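Local coordinates for putative 2OG-Fe(II) oxygenase family protein (Caulobacter crescentus CB15, PDB 3OOX), which probably acts as an iron(II)- and 2-oxoglutarate-dependent oxygenase that forms ethene from 2-oxoglutarate and oxidises L-arginine with release of guanidine, at residues A36-Y41 / G225-N230; I80-E85 / L95-H100; I194-L199 / F267-A272. One frame throughout, in Å; residues are numbered along the deposited sequence.

Interaction 1: A36-Y41 / G225-N230. With EDO (1,2-ethanediol), chain F.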
loop_
_atom_site.group_PDB
_atom_site.type_symbol
_atom_site.label_atom_id
_atom_site.label_comp_id
_atom_site.label_asym_id
_atom_site.label_seq_id
_atom_site.Cartn_x
_atom_site.Cartn_y
_atom_site.Cartn_z
ATOM N N ALA A 36 8.301 7.705 -2.725
ATOM C CA ALA A 36 8.416 9.074 -2.231
ATOM C C ALA A 36 8.042 9.093 -0.765
ATOM O O ALA A 36 7.319 8.216 -0.284
ATOM C CB ALA A 36 7.517 10.005 -3.025
ATOM N N VAL A 37 8.536 10.107 -0.057
ATOM C CA VAL A 37 8.223 10.298 1.344
ATOM C C VAL A 37 7.524 11.634 1.463
ATOM O O VAL A 37 8.071 12.652 1.007
ATOM C CB VAL A 37 9.484 10.289 2.243
ATOM C CG1 VAL A 37 9.098 10.538 3.723
ATOM C CG2 VAL A 37 10.257 8.948 2.062
ATOM N N LEU A 38 6.344 11.608 2.070
ATOM C CA LEU A 38 5.458 12.774 2.205
ATOM C C LEU A 38 5.347 13.142 3.682
ATOM O O LEU A 38 4.880 12.357 4.497
ATOM C CB LEU A 38 4.077 12.455 1.634
ATOM C CG LEU A 38 3.051 13.581 1.678
ATOM C CD1 LEU A 38 3.457 14.591 0.660
ATOM C CD2 LEU A 38 1.673 13.047 1.330
ATOM N N SER A 39 5.805 14.350 4.029
ATOM C CA SER A 39 5.748 14.846 5.407
ATOM C C SER A 39 4.593 15.845 5.564
ATOM O O SER A 39 3.970 16.242 4.570
ATOM C CB SER A 39 7.074 15.498 5.747
ATOM O OG SER A 39 7.326 16.585 4.880
ATOM N N ASP A 40 4.274 16.183 6.811
ATOM C CA ASP A 40 3.298 17.231 7.137
ATOM C C ASP A 40 1.910 16.941 6.542
ATOM O O ASP A 40 1.267 17.840 5.994
ATOM C CB ASP A 40 3.789 18.607 6.670
ATOM C CG ASP A 40 5.115 19.003 7.260
ATOM O OD1 ASP A 40 5.386 18.660 8.439
ATOM O OD2 ASP A 40 5.886 19.677 6.538
ATOM N N TYR A 41 1.439 15.705 6.674
ATOM C CA TYR A 41 0.098 15.352 6.157
ATOM C C TYR A 41 -0.948 16.019 7.027
ATOM O O TYR A 41 -0.667 16.428 8.165
ATOM C CB TYR A 41 -0.131 13.839 6.050
ATOM C CG TYR A 41 0.143 12.981 7.290
ATOM C CD1 TYR A 41 -0.554 13.173 8.483
ATOM C CD2 TYR A 41 1.080 11.947 7.242
ATOM C CE1 TYR A 41 -0.322 12.358 9.599
ATOM C CE2 TYR A 41 1.316 11.131 8.347
ATOM C CZ TYR A 41 0.612 11.336 9.521
ATOM O OH TYR A 41 0.851 10.519 10.618
ATOM N N GLY A 225 5.179 10.978 11.542
ATOM C CA GLY A 225 4.140 11.779 10.883
ATOM C C GLY A 225 4.326 11.909 9.390
ATOM O O GLY A 225 4.019 12.960 8.802
ATOM N N CYS A 226 4.838 10.843 8.758
ATOM C CA CYS A 226 4.965 10.831 7.305
ATOM C C CYS A 226 4.224 9.638 6.687
ATOM O O CYS A 226 3.828 8.701 7.368
ATOM C CB CYS A 226 6.437 10.758 6.841
ATOM S SG CYS A 226 7.524 12.143 7.258
ATOM N N LEU A 227 4.024 9.731 5.376
ATOM C CA LEU A 227 3.574 8.626 4.552
ATOM C C LEU A 227 4.690 8.268 3.585
ATOM O O LEU A 227 5.247 9.133 2.912
ATOM C CB LEU A 227 2.325 9.016 3.741
ATOM C CG LEU A 227 1.006 9.033 4.509
ATOM C CD1 LEU A 227 -0.012 9.928 3.798
ATOM C CD2 LEU A 227 0.433 7.620 4.671
ATOM N N VAL A 228 5.020 6.979 3.527
ATOM C CA VAL A 228 5.929 6.481 2.504
ATOM C C VAL A 228 5.021 5.922 1.397
ATOM O O VAL A 228 4.132 5.128 1.654
ATOM C CB VAL A 228 6.837 5.361 3.017
ATOM C CG1 VAL A 228 7.682 4.804 1.853
ATOM C CG2 VAL A 228 7.740 5.874 4.156
ATOM N N ILE A 229 5.224 6.385 0.178
ATOM C CA ILE A 229 4.341 6.031 -0.921
ATOM C C ILE A 229 5.140 5.370 -2.026
ATOM O O ILE A 229 6.229 5.827 -2.346
ATOM C CB ILE A 229 3.639 7.261 -1.483
ATOM C CG1 ILE A 229 2.925 8.007 -0.342
ATOM C CG2 ILE A 229 2.626 6.841 -2.597
ATOM C CD1 ILE A 229 2.753 9.479 -0.565
ATOM N N ASN A 230 4.607 4.296 -2.597
ATOM C CA ASN A 230 5.275 3.625 -3.752
ATOM C C ASN A 230 4.338 3.363 -4.910
ATOM O O ASN A 230 3.126 3.132 -4.734
ATOM C CB ASN A 230 6.008 2.327 -3.358
ATOM C CG ASN A 230 5.094 1.252 -2.831
ATOM O OD1 ASN A 230 4.566 1.378 -1.723
ATOM N ND2 ASN A 230 4.888 0.174 -3.621
HETATM C C1 EDO F . 3.485 8.120 13.425
HETATM O O1 EDO F . 4.432 8.654 12.474
HETATM C C2 EDO F . 2.644 9.197 14.108
HETATM O O2 EDO F . 3.448 10.303 14.566
HETATM O O HOH W 1 5.618 15.226 9.191
HETATM O O HOH W 2 3.062 7.920 10.022
HETATM O O HOH W 3 2.112 14.902 9.658
#
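A36 and L38 face I229 and L227 as hydrogen-bonded pairs of an antiparallel sheet, with V37 and V228 as the non-hydrogen-bonded pair between them. Four backbone bonds hold this register, among them I229 N to A36 O, 2.8 Å long and nearly straight at 175°. The side chains of the paired residues are aliphatic, as suits their buried position. I229 CD1 meets L38 CB at 3.9 Å, and L227 lies on the same face. Opposite, V37 and V228 touch more lightly, CG2 to CG2 at 4.5 Å, and the slim C226 lays SG beside S39 CB at 3.7 Å.

Past the L38-L227 pair the strands part and the contact becomes wetter. Y41 turns back with CG between its backbone nitrogen and carbonyl carbon (chi1 52°), which brings the ring over G225: Y41 CE2 lies 3.3 Å from G225 C. The positive phi of G225 suits a glycine. One water joins D40 N to G225 O, and a second donates to G225 O at 2.9 Å while accepting only weakly from Y41 N. G225 N donates to an ethanediol oxygen, O1, at 2.6 Å. Y41 OH bonds to Q45 OE1; with an alanine in place of the tyrosine at Y41, Q45 would probably lose this partner and the G225 backbone and L227 their cover.

Helix 19-33 packs on A36, L38 and I229, helix 127-152 on Y41, L227 and I229, while V37 and S39 bond to V10 on one side of the pair and V228 and N230 to strand 197-201 on the other.

Interaction 2: I80-E85 / L95-H100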
loop_
_atom_site.group_PDB
_atom_site.type_symbol
_atom_site.label_atom_id
_atom_site.label_comp_id
_atom_site.label_asym_id
_atom_site.label_seq_id
_atom_site.Cartn_x
_atom_site.Cartn_y
_atom_site.Cartn_z
ATOM N N ILE A 80 -6.425 -13.261 8.703
ATOM C CA ILE A 80 -5.526 -14.327 8.299
ATOM C C ILE A 80 -4.639 -14.642 9.509
ATOM O O ILE A 80 -3.932 -13.763 10.006
ATOM C CB ILE A 80 -4.615 -13.916 7.117
ATOM C CG1 ILE A 80 -5.452 -13.454 5.907
ATOM C CG2 ILE A 80 -3.686 -15.073 6.765
ATOM C CD1 ILE A 80 -4.606 -12.952 4.717
ATOM N N PRO A 81 -4.690 -15.882 9.976
ATOM C CA PRO A 81 -3.885 -16.273 11.129
ATOM C C PRO A 81 -2.428 -16.513 10.808
ATOM O O PRO A 81 -2.036 -16.529 9.660
ATOM C CB PRO A 81 -4.549 -17.571 11.589
ATOM C CG PRO A 81 -5.023 -18.172 10.373
ATOM C CD PRO A 81 -5.491 -17.023 9.494
ATOM N N PHE A 82 -1.642 -16.698 11.861
ATOM C CA PHE A 82 -0.258 -17.131 11.731
ATOM C C PHE A 82 -0.194 -18.388 10.882
ATOM O O PHE A 82 -1.062 -19.247 10.976
ATOM C CB PHE A 82 0.363 -17.375 13.128
ATOM C CG PHE A 82 0.302 -16.175 14.027
ATOM C CD1 PHE A 82 0.982 -15.015 13.707
ATOM C CD2 PHE A 82 -0.468 -16.189 15.181
ATOM C CE1 PHE A 82 0.924 -13.894 14.508
ATOM C CE2 PHE A 82 -0.536 -15.061 16.001
ATOM C CZ PHE A 82 0.167 -13.911 15.661
ATOM N N GLY A 83 0.827 -18.458 10.035
ATOM C CA GLY A 83 1.044 -19.607 9.148
ATOM C C GLY A 83 2.529 -19.872 8.965
ATOM O O GLY A 83 3.366 -19.195 9.563
ATOM N N VAL A 84 2.832 -20.845 8.102
ATOM C CA VAL A 84 4.194 -21.323 7.887
ATOM C C VAL A 84 4.612 -21.236 6.424
ATOM O O VAL A 84 3.833 -21.587 5.541
ATOM C CB VAL A 84 4.298 -22.792 8.292
ATOM C CG1 VAL A 84 5.741 -23.264 8.208
ATOM C CG2 VAL A 84 3.760 -22.983 9.669
ATOM N N GLU A 85 5.843 -20.780 6.190
ATOM C CA GLU A 85 6.450 -20.810 4.853
ATOM C C GLU A 85 7.221 -22.123 4.724
ATOM O O GLU A 85 8.198 -22.356 5.449
ATOM C CB GLU A 85 7.377 -19.605 4.638
ATOM C CG GLU A 85 8.195 -19.638 3.337
ATOM C CD GLU A 85 7.341 -19.848 2.102
ATOM O OE1 GLU A 85 6.600 -18.914 1.735
ATOM O OE2 GLU A 85 7.422 -20.935 1.489
ATOM N N LEU A 95 6.114 -15.116 11.947
ATOM C CA LEU A 95 4.794 -15.007 12.558
ATOM C C LEU A 95 4.223 -13.616 12.379
ATOM O O LEU A 95 4.717 -12.627 12.950
ATOM C CB LEU A 95 4.847 -15.340 14.043
ATOM C CG LEU A 95 5.246 -16.786 14.316
ATOM C CD1 LEU A 95 5.487 -16.992 15.824
ATOM C CD2 LEU A 95 4.212 -17.778 13.797
ATOM N N LYS A 96 3.171 -13.540 11.563
ATOM C CA LYS A 96 2.465 -12.297 11.355
ATOM C C LYS A 96 1.001 -12.647 11.081
ATOM O O LYS A 96 0.693 -13.719 10.529
ATOM C CB LYS A 96 3.110 -11.528 10.224
ATOM C CG LYS A 96 3.001 -12.223 8.872
ATOM C CD LYS A 96 4.113 -11.862 7.921
ATOM C CE LYS A 96 4.047 -12.693 6.632
ATOM N NZ LYS A 96 4.661 -14.042 6.739
ATOM N N GLU A 97 0.112 -11.755 11.490
ATOM C CA GLU A 97 -1.310 -11.952 11.311
ATOM C C GLU A 97 -1.890 -10.702 10.662
ATOM O O GLU A 97 -1.349 -9.607 10.813
ATOM C CB GLU A 97 -2.000 -12.282 12.641
ATOM C CG GLU A 97 -1.784 -11.251 13.749
ATOM C CD GLU A 97 -2.415 -11.634 15.064
ATOM O OE1 GLU A 97 -3.346 -12.470 15.065
ATOM O OE2 GLU A 97 -1.971 -11.065 16.087
ATOM N N PHE A 98 -2.971 -10.862 9.905
ATOM C CA PHE A 98 -3.520 -9.818 9.050
ATOM C C PHE A 98 -5.016 -9.613 9.282
ATOM O O PHE A 98 -5.726 -10.568 9.568
ATOM C CB PHE A 98 -3.449 -10.223 7.562
ATOM C CG PHE A 98 -2.034 -10.470 7.017
ATOM C CD1 PHE A 98 -1.366 -11.662 7.257
ATOM C CD2 PHE A 98 -1.449 -9.563 6.164
ATOM C CE1 PHE A 98 -0.132 -11.896 6.720
ATOM C CE2 PHE A 98 -0.192 -9.786 5.604
ATOM C CZ PHE A 98 0.470 -10.937 5.900
ATOM N N TRP A 99 -5.461 -8.392 9.014
ATOM C CA TRP A 99 -6.867 -8.085 8.766
ATOM C C TRP A 99 -6.929 -7.304 7.455
ATOM O O TRP A 99 -6.169 -6.357 7.274
ATOM C CB TRP A 99 -7.467 -7.211 9.881
ATOM C CG TRP A 99 -8.927 -6.963 9.636
ATOM C CD1 TRP A 99 -9.484 -5.966 8.876
ATOM C CD2 TRP A 99 -10.014 -7.754 10.127
ATOM N NE1 TRP A 99 -10.856 -6.084 8.868
ATOM C CE2 TRP A 99 -11.202 -7.180 9.624
ATOM C CE3 TRP A 99 -10.108 -8.875 10.968
ATOM C CZ2 TRP A 99 -12.471 -7.708 9.933
ATOM C CZ3 TRP A 99 -11.383 -9.407 11.265
ATOM C CH2 TRP A 99 -12.537 -8.810 10.750
ATOM N N HIS A 100 -7.811 -7.688 6.557
ATOM C CA HIS A 100 -8.011 -6.935 5.335
ATOM C C HIS A 100 -9.416 -6.362 5.220
ATOM O O HIS A 100 -10.402 -7.085 5.385
ATOM C CB HIS A 100 -7.751 -7.822 4.129
ATOM C CG HIS A 100 -6.304 -8.130 3.942
ATOM N ND1 HIS A 100 -5.829 -9.413 3.804
ATOM C CD2 HIS A 100 -5.223 -7.313 3.892
ATOM C CE1 HIS A 100 -4.509 -9.371 3.660
ATOM N NE2 HIS A 100 -4.116 -8.107 3.714
HETATM O O HOH W 4 -0.231 -15.040 8.364
HETATM O O HOH W 5 2.600 -16.157 10.083
#
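I80 pairs with F98 through two backbone hydrogen bonds, I80 N to F98 O at 2.9 Å and F98 N to I80 O at 3.1 Å. Its branched side chain lies across that of F98, CB to CB at 3.9 Å. CG1 is set opposite the carbonyl carbon (chi1 -57°) and the chain runs on extended, which carries CD1 to the edge of the H100 ring, 3.7 Å from CE1. A long, branched aliphatic residue can thus serve two aromatic neighbours at once. H100 itself is bonded through its ring nitrogens to R172 and to G75 O.

After I80 the direct pairing stops: a water lies between P81 O and K96 O. A proline costs the pairing nothing at this point, since the N of P81 faces away from 95-100. Strands 78-80 and 97-101, consecutive and antiparallel, form a beta hairpin with a long connection, and 78-80 is the outermost strand of the large sheet, with 170-176 on the far side of 97-101.

F82 then folds back over the second segment. E97 CB sits over its ring face, 4.2 Å from the centroid and 24° off the normal, a CH-pi contact. F82 CZ reaches E97 CD at 3.5 Å, with ring and carboxylate planes 34° apart. The carboxylate is occupied beyond the ring: OE1 by K66 and Y79, OE2 by H175. K96 N lies at the ring edge, and L95 CB is 3.9 Å from F82 CD1, so a flat apolar group fits between the aliphatic and acidic neighbours.

G83 N meets the second segment indirectly, through a water that also accepts from K96 N.

Interaction 3: I194-L199 / F267-A272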
loop_
_atom_site.group_PDB
_atom_site.type_symbol
_atom_site.label_atom_id
_atom_site.label_comp_id
_atom_site.label_asym_id
_atom_site.label_seq_id
_atom_site.Cartn_x
_atom_site.Cartn_y
_atom_site.Cartn_z
ATOM N N ILE A 194 1.380 -4.806 -6.752
ATOM C CA ILE A 194 0.676 -4.997 -8.030
ATOM C C ILE A 194 -0.326 -3.915 -8.368
ATOM O O ILE A 194 -0.811 -3.866 -9.524
ATOM C CB ILE A 194 0.079 -6.397 -8.159
ATOM C CG1 ILE A 194 -1.063 -6.622 -7.201
ATOM C CG2 ILE A 194 1.155 -7.469 -7.960
ATOM C CD1 ILE A 194 -1.643 -8.060 -7.315
ATOM N N ASN A 195 -0.572 -3.000 -7.434
ATOM C CA ASN A 195 -1.681 -2.060 -7.481
ATOM C C ASN A 195 -1.257 -0.724 -8.086
ATOM O O ASN A 195 -0.327 -0.670 -8.885
ATOM C CB ASN A 195 -2.316 -1.956 -6.079
ATOM C CG ASN A 195 -1.296 -1.658 -4.980
ATOM O OD1 ASN A 195 -0.476 -2.537 -4.642
ATOM N ND2 ASN A 195 -1.352 -0.438 -4.392
ATOM N N THR A 196 -1.937 0.357 -7.753
ATOM C CA THR A 196 -1.660 1.664 -8.359
ATOM C C THR A 196 -0.596 2.433 -7.572
ATOM O O THR A 196 0.510 2.660 -8.070
ATOM C CB THR A 196 -2.965 2.449 -8.518
ATOM O OG1 THR A 196 -3.864 1.669 -9.336
ATOM C CG2 THR A 196 -2.728 3.887 -9.101
ATOM N N ILE A 197 -0.930 2.812 -6.347
ATOM C CA ILE A 197 0.063 3.261 -5.376
ATOM C C ILE A 197 -0.270 2.676 -4.011
ATOM O O ILE A 197 -1.425 2.365 -3.729
ATOM C CB ILE A 197 0.165 4.799 -5.236
ATOM C CG1 ILE A 197 -1.203 5.429 -4.927
ATOM C CG2 ILE A 197 0.761 5.402 -6.532
ATOM C CD1 ILE A 197 -1.116 6.958 -4.583
ATOM N N THR A 198 0.749 2.544 -3.152
ATOM C CA THR A 198 0.564 2.079 -1.775
ATOM C C THR A 198 1.054 3.182 -0.820
ATOM O O THR A 198 2.113 3.838 -1.041
ATOM C CB THR A 198 1.353 0.772 -1.553
ATOM O OG1 THR A 198 0.855 -0.176 -2.491
ATOM C CG2 THR A 198 1.195 0.221 -0.134
ATOM N N LEU A 199 0.255 3.446 0.232
ATOM C CA LEU A 199 0.512 4.488 1.198
ATOM C C LEU A 199 0.749 3.892 2.583
ATOM O O LEU A 199 -0.125 3.199 3.107
ATOM C CB LEU A 199 -0.658 5.479 1.239
ATOM C CG LEU A 199 -0.891 6.251 -0.048
ATOM C CD1 LEU A 199 -2.020 5.611 -0.845
ATOM C CD2 LEU A 199 -1.157 7.748 0.225
ATOM N N PHE A 267 -2.112 0.973 2.965
ATOM C CA PHE A 267 -3.295 1.099 2.128
ATOM C C PHE A 267 -2.864 0.878 0.692
ATOM O O PHE A 267 -2.055 1.666 0.158
ATOM C CB PHE A 267 -3.930 2.474 2.305
ATOM C CG PHE A 267 -5.180 2.660 1.489
ATOM C CD1 PHE A 267 -6.387 2.144 1.928
ATOM C CD2 PHE A 267 -5.138 3.283 0.270
ATOM C CE1 PHE A 267 -7.525 2.248 1.207
ATOM C CE2 PHE A 267 -6.313 3.391 -0.471
ATOM C CZ PHE A 267 -7.510 2.903 0.042
ATOM N N PHE A 268 -3.404 -0.168 0.076
ATOM C CA PHE A 268 -3.124 -0.549 -1.309
ATOM C C PHE A 268 -4.218 0.031 -2.203
ATOM O O PHE A 268 -5.327 -0.554 -2.337
ATOM C CB PHE A 268 -3.048 -2.069 -1.420
ATOM C CG PHE A 268 -1.975 -2.685 -0.572
ATOM C CD1 PHE A 268 -0.676 -2.776 -1.042
ATOM C CD2 PHE A 268 -2.250 -3.170 0.697
ATOM C CE1 PHE A 268 0.307 -3.376 -0.278
ATOM C CE2 PHE A 268 -1.238 -3.715 1.484
ATOM C CZ PHE A 268 0.044 -3.795 0.988
ATOM N N LEU A 269 -3.879 1.169 -2.836
ATOM C CA LEU A 269 -4.812 1.873 -3.679
ATOM C C LEU A 269 -4.796 1.257 -5.059
ATOM O O LEU A 269 -3.724 1.065 -5.654
ATOM C CB LEU A 269 -4.471 3.362 -3.747
ATOM C CG LEU A 269 -5.538 4.330 -4.244
ATOM C CD1 LEU A 269 -5.258 5.754 -3.679
ATOM C CD2 LEU A 269 -5.640 4.337 -5.771
ATOM N N HIS A 270 -5.986 0.880 -5.544
ATOM C CA HIS A 270 -6.180 0.230 -6.836
ATOM C C HIS A 270 -7.083 1.075 -7.723
ATOM O O HIS A 270 -7.932 1.839 -7.239
ATOM C CB HIS A 270 -6.947 -1.077 -6.667
ATOM C CG HIS A 270 -6.158 -2.222 -6.106
ATOM N ND1 HIS A 270 -5.574 -2.241 -4.848
ATOM C CD2 HIS A 270 -5.916 -3.445 -6.643
ATOM C CE1 HIS A 270 -5.032 -3.435 -4.642
ATOM N NE2 HIS A 270 -5.211 -4.172 -5.713
ATOM N N PHE A 271 -6.897 0.908 -9.036
ATOM C CA PHE A 271 -7.821 1.461 -9.995
ATOM C C PHE A 271 -9.212 0.749 -9.845
ATOM O O PHE A 271 -9.357 -0.353 -9.335
ATOM C CB PHE A 271 -7.341 1.210 -11.430
ATOM C CG PHE A 271 -6.147 2.008 -11.848
ATOM C CD1 PHE A 271 -6.111 3.376 -11.695
ATOM C CD2 PHE A 271 -5.073 1.400 -12.499
ATOM C CE1 PHE A 271 -5.019 4.120 -12.093
ATOM C CE2 PHE A 271 -3.998 2.165 -12.957
ATOM C CZ PHE A 271 -3.954 3.522 -12.720
ATOM N N ALA A 272 -10.240 1.413 -10.366
ATOM C CA ALA A 272 -11.520 0.795 -10.646
ATOM C C ALA A 272 -11.359 -0.474 -11.491
ATOM O O ALA A 272 -10.596 -0.509 -12.460
ATOM C CB ALA A 272 -12.399 1.805 -11.391
#
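The H270 ring carries N195 CB over the centre of one face, a CH-pi contact 3.5 Å from the centroid. At the edge, in the ring plane, ND1 donates to F268 O and helps to set the imidazole's rotation, though it stands well above the F268 carbonyl plane. T196 OG1 lies above the centre of one F271 ring face, with T196 CG2 4.1 Å from the same centroid. F268 offers its edge to N195 OD1, with amide and ring planes 79° apart, while the edge of F267 meets L199 CD1 at 4.0 Å.

N195 CG stands between the backbone N and carbonyl carbon (chi1 52°), which brings the amide to L269 O. An asparagine suits this place because its one nitrogen has two N-H bonds: ND2 bonds to L269 O at 3.1 Å and to T198 OG1 at 2.9 Å, both in the amide plane; OG1 also bonds D193. L269 O is gripped besides by T196 N at 2.8 Å, and weakly by I197 N.

T196 and I197 both face L269, a classic beta bulge. It belongs to the double-stranded beta-helix of 2-oxoglutarate oxygenases, near D193 of a His-x-Asp sequence that in relatives binds iron.

In the fold
From the N terminus, strand 35-39 opens the largest loop, which interaction 1 closes only when strand 227-231 arrives. Interaction 2 is nested within that loop as a short hairpin closure, complete before interaction 3 begins. Segment 194-199 also lies inside the loop, but its partner 267-272 comes after it, so interactions 1 and 3 cross. They touch as well: strands 227-231 and 197-201 are neighbours, and N230 O is 2.9 Å from T198 N, probably a hydrogen bond. All three contacts belong to one large sheet. Interaction 1 joins the N-terminal region to the oxygenase region, interaction 3 lies near the middle, and interaction 2 builds the far edge, its centre 26 Å from that of interaction 1.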